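Local atomic coordinates of putative polyketide synthase (PDB entry 6HP2), a protein that probably transfers a methyl group from S-adenosylmethionine to an oxygen of a polyketide intermediate, as the O-methyltransferase domain of a trans-AT polyketide synthase probably involved in bacillaene biosynthesis. Residues A[131-134]-A[135-139]; A[182-185]-A[186-190]. All coordinates share one frame; numbering follows the deposited sequence.

Contact 1 of 2, residues A[131-134]-A[135-139]; sequences QAEL and GNQRI. With SAH (S-adenosyl-L-homocysteine), chain B.
Glu133 and Gln137, one turn apart, join at their polar ends on the outer side of a helix. Gln137 NE2 donates to Glu133 OE1 at 3.0 Å along a nearly straight N-H path of 168°; the carboxylate is met on its anti side and the acceptor stays close to the amide plane, although the two flat groups are turned 74° against each other. Glu133 reaches over because its chain, with CG anti to the backbone N, bends at chi2 (60°), whereas the Gln137 chain runs extended. Glu133 is exposed and poorly ordered, so this bond may be only partly populated.

On the neighbouring flank Leu134 sets its CD2 methyl over one face of the Arg138 guanidinium, 3.5 Å from NH2 and displaced toward the rim of the group. Leu134 CD1 lies alongside Arg138 NE at 3.5 Å. Arg138 is stretched out from CG to NE, and its NH1 makes a long, weak ion pair with Asp43. Asn136 ND2 is bonded to Ile150 O of the adjoining strand.

One turn before Leu134, Gln131 OE1 accepts from both ribose hydroxyls of S-adenosyl-L-homocysteine, from O3' at 2.7 Å and from O2' at 3.3 Å, and also pairs with Thr126 OG1. The arrangement belongs to the helix of a Rossmann-type beta-alpha-beta unit, strand 121-126, helix 129-141 and strand 148-152, whose first turn borders the ribose pocket.

Contact 2 of 2, residues A[182-185]-A[186-190]; sequences LFQN and ISSSL
With chi1 of -69° and an anti chi2, Ile186 extends its CG1-CD1 arm back beside Leu182 and Phe183 on the last turns of helix 179-188, in the Rossmann-like methyltransferase fold. Phe183 CG lies anti to its own carbonyl carbon, and the ring and the Ile186 side chain run side by side in the same direction. The result is a CH-pi contact: Ile186 CD1 stands over one ring face, 4.0 Å from the Phe183 centroid and 18° off the ring normal, displaced toward the rim on the CD1/CE1 side. The same methyl meets Leu182 CG at 3.9 Å, so it touches both side chains. Trp224, Leu227 and Leu228 of helix 221-230 also pack on Phe183, while Ile167 and Val196 of the central sheet receive Ile186.

Two polar side chains on different sides of the helix are each held. Asn185 is bonded through OD1 to Phe160 N and through ND2 to Asp158 O and Ser155 O; Ser187 OG is bonded to His231 O and Gln232 OE1.

The helix gives way at Ser189, the first residue to leave helical angles: Ser189 N bonds to Ile186 O at 3.1 Å and weakly to Asn185 O. Gln184 O takes two donors from one residue: Ser188 N at 2.9 Å, and Ser188 OG in a weak bond of 3.1 Å.

How the contacts relate
From the N terminus, strand 121-126 leads into helix 129-141, where contact 1 links successive turns before the chain enters edge strand 148-152. Contact 2 comes later, at the end of helix 179-188, which follows strand 164-170 and runs into the short strand 190-191 before 194-203. Each contact is local and closes no loop beyond a helical turn; they lie in series, neither nesting nor crossing. The centres of contacts 1 and 2 are about 24 Å apart and their nearest atoms about 14 Å. Contact 1 sits against the edge of the mixed sheet and contact 2 against its middle strands; Gln131 binds S-adenosyl-L-homocysteine, while Asn185 is hydrogen-bonded to the backbone of Ser155 in the same site.

Contact 1 of 2, residues A[131-134]-A[135-139]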
loop_
_atom_site.group_PDB
_atom_site.type_symbol
_atom_site.label_atom_id
_atom_site.label_comp_id
_atom_site.label_asym_id
_atom_site.label_seq_id
_atom_site.Cartn_x
_atom_site.Cartn_y
_atom_site.Cartn_z
ATOM N N GLN A 131 -0.900 12.356 12.226
ATOM C CA GLN A 131 -1.053 10.928 12.093
ATOM C C GLN A 131 -0.130 10.229 13.056
ATOM O O GLN A 131 -0.511 9.226 13.655
ATOM C CB GLN A 131 -0.716 10.484 10.665
ATOM C CG GLN A 131 -1.774 10.900 9.662
ATOM C CD GLN A 131 -1.438 10.352 8.243
ATOM O OE1 GLN A 131 -0.343 9.843 7.992
ATOM N NE2 GLN A 131 -2.400 10.423 7.354
ATOM N N ALA A 132 1.101 10.736 13.197
ATOM C CA ALA A 132 2.051 10.121 14.114
ATOM C C ALA A 132 1.537 10.217 15.534
ATOM O O ALA A 132 1.574 9.243 16.302
ATOM C CB ALA A 132 3.423 10.801 13.971
ATOM N N GLU A 133 1.008 11.385 15.880
ATOM C CA GLU A 133 0.462 11.594 17.225
ATOM C C GLU A 133 -0.663 10.599 17.502
ATOM O O GLU A 133 -0.695 9.951 18.548
ATOM C CB GLU A 133 -0.009 13.038 17.324
ATOM C CG GLU A 133 -0.609 13.395 18.692
ATOM C CD GLU A 133 0.377 13.205 19.831
ATOM O OE1 GLU A 133 -0.068 13.042 20.985
ATOM O OE2 GLU A 133 1.600 13.218 19.566
ATOM N N LEU A 134 -1.555 10.404 16.535
ATOM C CA LEU A 134 -2.687 9.519 16.733
ATOM C C LEU A 134 -2.228 8.070 16.847
ATOM O O LEU A 134 -2.731 7.329 17.696
ATOM C CB LEU A 134 -3.675 9.678 15.563
ATOM C CG LEU A 134 -4.870 8.712 15.605
ATOM C CD1 LEU A 134 -5.700 8.889 16.888
ATOM C CD2 LEU A 134 -5.726 8.887 14.395
ATOM N N GLY A 135 -1.312 7.646 15.966
ATOM C CA GLY A 135 -0.817 6.272 16.018
ATOM C C GLY A 135 -0.112 5.939 17.329
ATOM O O GLY A 135 -0.330 4.874 17.907
ATOM N N ASN A 136 0.688 6.869 17.853
ATOM C CA ASN A 136 1.325 6.637 19.137
ATOM C C ASN A 136 0.319 6.658 20.280
ATOM O O ASN A 136 0.483 5.912 21.250
ATOM C CB ASN A 136 2.431 7.666 19.372
ATOM C CG ASN A 136 3.636 7.382 18.534
ATOM O OD1 ASN A 136 4.121 6.240 18.511
ATOM N ND2 ASN A 136 4.112 8.386 17.803
ATOM N N GLN A 137 -0.729 7.495 20.204
ATOM C CA GLN A 137 -1.771 7.441 21.231
ATOM C C GLN A 137 -2.460 6.081 21.226
ATOM O O GLN A 137 -2.708 5.504 22.283
ATOM C CB GLN A 137 -2.812 8.553 21.027
ATOM C CG GLN A 137 -2.316 9.935 21.290
ATOM C CD GLN A 137 -3.351 10.997 20.939
ATOM O OE1 GLN A 137 -4.525 10.689 20.739
ATOM N NE2 GLN A 137 -2.909 12.251 20.839
ATOM N N ARG A 138 -2.738 5.529 20.043
ATOM C CA ARG A 138 -3.372 4.223 19.984
ATOM C C ARG A 138 -2.401 3.132 20.403
ATOM O O ARG A 138 -2.809 2.148 21.002
ATOM C CB ARG A 138 -3.899 3.944 18.558
ATOM C CG ARG A 138 -5.045 4.877 18.164
ATOM C CD ARG A 138 -5.555 4.597 16.769
ATOM N NE ARG A 138 -6.626 5.511 16.374
ATOM C CZ ARG A 138 -7.181 5.530 15.170
ATOM N NH1 ARG A 138 -6.765 4.686 14.243
ATOM N NH2 ARG A 138 -8.144 6.396 14.891
ATOM N N ILE A 139 -1.128 3.276 20.084
ATOM C CA ILE A 139 -0.146 2.341 20.608
ATOM C C ILE A 139 -0.191 2.350 22.127
ATOM O O ILE A 139 -0.143 1.300 22.784
ATOM C CB ILE A 139 1.255 2.684 20.088
ATOM C CG1 ILE A 139 1.376 2.276 18.598
ATOM C CG2 ILE A 139 2.311 2.009 20.941
ATOM C CD1 ILE A 139 2.651 2.709 17.955
HETATM N N SAH B . -0.161 2.865 4.552
HETATM C CA SAH B . -1.268 3.529 5.234
HETATM C CB SAH B . -1.408 4.987 4.815
HETATM C CG SAH B . -1.378 5.250 3.320
HETATM S SD SAH B . -1.763 6.989 2.959
HETATM C C SAH B . -2.524 2.747 4.943
HETATM O O SAH B . -3.600 3.091 5.432
HETATM O OXT SAH B . -2.460 1.754 4.225
HETATM C "C5'" SAH B . -0.081 7.533 2.578
HETATM C "C4'" SAH B . 0.812 7.571 3.817
HETATM O "O4'" SAH B . 2.162 7.867 3.395
HETATM C "C3'" SAH B . 0.439 8.761 4.761
HETATM O "O3'" SAH B . 0.519 8.214 6.086
HETATM C "C2'" SAH B . 1.511 9.827 4.546
HETATM O "O2'" SAH B . 1.790 10.626 5.657
HETATM C "C1'" SAH B . 2.709 8.927 4.168
HETATM N N9 SAH B . 3.799 9.577 3.444
HETATM C C8 SAH B . 3.746 10.250 2.256
HETATM N N7 SAH B . 4.979 10.711 2.020
HETATM C C5 SAH B . 5.810 10.289 3.003
HETATM C C6 SAH B . 7.162 10.467 3.267
HETATM N N6 SAH B . 8.003 11.117 2.463
HETATM N N1 SAH B . 7.702 9.878 4.372
HETATM C C2 SAH B . 6.909 9.201 5.280
HETATM N N3 SAH B . 5.569 9.061 5.024
HETATM C C4 SAH B . 5.033 9.631 3.937
#

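Contact 2 of 2, residues A[182-185]-A[186-190]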
loop_
_atom_site.group_PDB
_atom_site.type_symbol
_atom_site.label_atom_id
_atom_site.label_comp_id
_atom_site.label_asym_id
_atom_site.label_seq_id
_atom_site.Cartn_x
_atom_site.Cartn_y
_atom_site.Cartn_z
ATOM N N LEU A 182 14.411 7.378 -1.199
ATOM C CA LEU A 182 13.559 6.397 -0.545
ATOM C C LEU A 182 14.111 4.988 -0.689
ATOM O O LEU A 182 14.223 4.254 0.294
ATOM C CB LEU A 182 12.164 6.484 -1.146
ATOM C CG LEU A 182 11.169 5.443 -0.664
ATOM C CD1 LEU A 182 10.897 5.547 0.831
ATOM C CD2 LEU A 182 9.936 5.594 -1.523
ATOM N N PHE A 183 14.450 4.570 -1.903
ATOM C CA PHE A 183 14.849 3.159 -2.079
ATOM C C PHE A 183 16.270 2.904 -1.641
ATOM O O PHE A 183 16.609 1.778 -1.304
ATOM C CB PHE A 183 14.568 2.692 -3.527
ATOM C CG PHE A 183 13.121 2.298 -3.706
ATOM C CD1 PHE A 183 12.718 1.011 -3.466
ATOM C CD2 PHE A 183 12.134 3.241 -4.093
ATOM C CE1 PHE A 183 11.390 0.667 -3.585
ATOM C CE2 PHE A 183 10.774 2.867 -4.179
ATOM C CZ PHE A 183 10.425 1.597 -3.953
ATOM N N GLN A 184 17.115 3.939 -1.578
ATOM C CA GLN A 184 18.370 3.802 -0.862
ATOM C C GLN A 184 18.097 3.461 0.591
ATOM O O GLN A 184 18.708 2.540 1.152
ATOM C CB GLN A 184 19.191 5.088 -0.979
ATOM C CG GLN A 184 20.454 5.106 -0.179
ATOM C CD GLN A 184 21.504 4.174 -0.747
ATOM O OE1 GLN A 184 21.364 3.683 -1.854
ATOM N NE2 GLN A 184 22.527 3.927 0.007
ATOM N N ASN A 185 17.162 4.194 1.201
ATOM C CA ASN A 185 16.785 4.003 2.593
ATOM C C ASN A 185 16.240 2.605 2.806
ATOM O O ASN A 185 16.656 1.896 3.725
ATOM C CB ASN A 185 15.761 5.086 3.001
ATOM C CG ASN A 185 15.795 5.425 4.500
ATOM O OD1 ASN A 185 16.607 4.901 5.279
ATOM N ND2 ASN A 185 14.922 6.328 4.903
ATOM N N ILE A 186 15.354 2.174 1.930
ATOM C CA ILE A 186 14.727 0.856 2.065
ATOM C C ILE A 186 15.771 -0.248 1.946
ATOM O O ILE A 186 15.885 -1.133 2.813
ATOM C CB ILE A 186 13.634 0.690 1.004
ATOM C CG1 ILE A 186 12.454 1.619 1.295
ATOM C CG2 ILE A 186 13.214 -0.831 0.833
ATOM C CD1 ILE A 186 11.438 1.629 0.183
ATOM N N SER A 187 16.597 -0.171 0.901
ATOM C CA SER A 187 17.556 -1.245 0.646
ATOM C C SER A 187 18.607 -1.331 1.743
ATOM O O SER A 187 19.048 -2.430 2.116
ATOM C CB SER A 187 18.229 -1.019 -0.723
ATOM O OG SER A 187 19.089 -2.096 -1.018
ATOM N N SER A 188 19.082 -0.175 2.212
ATOM C CA SER A 188 20.061 -0.107 3.258
ATOM C C SER A 188 19.544 -0.651 4.579
ATOM O O SER A 188 20.364 -1.043 5.390
ATOM C CB SER A 188 20.515 1.339 3.458
ATOM O OG SER A 188 21.383 1.723 2.421
ATOM N N SER A 189 18.227 -0.686 4.807
ATOM C CA SER A 189 17.649 -1.177 6.048
ATOM C C SER A 189 16.977 -2.541 5.923
ATOM O O SER A 189 16.220 -2.937 6.835
ATOM C CB SER A 189 16.602 -0.173 6.589
ATOM O OG SER A 189 17.230 1.023 6.926
ATOM N N LEU A 190 17.196 -3.253 4.834
ATOM C CA LEU A 190 16.556 -4.536 4.598
ATOM C C LEU A 190 17.562 -5.655 4.833
ATOM O O LEU A 190 18.642 -5.691 4.211
ATOM C CB LEU A 190 15.987 -4.608 3.188
ATOM C CG LEU A 190 15.104 -5.842 2.871
ATOM C CD1 LEU A 190 13.857 -5.824 3.584
ATOM C CD2 LEU A 190 14.905 -5.923 1.355
#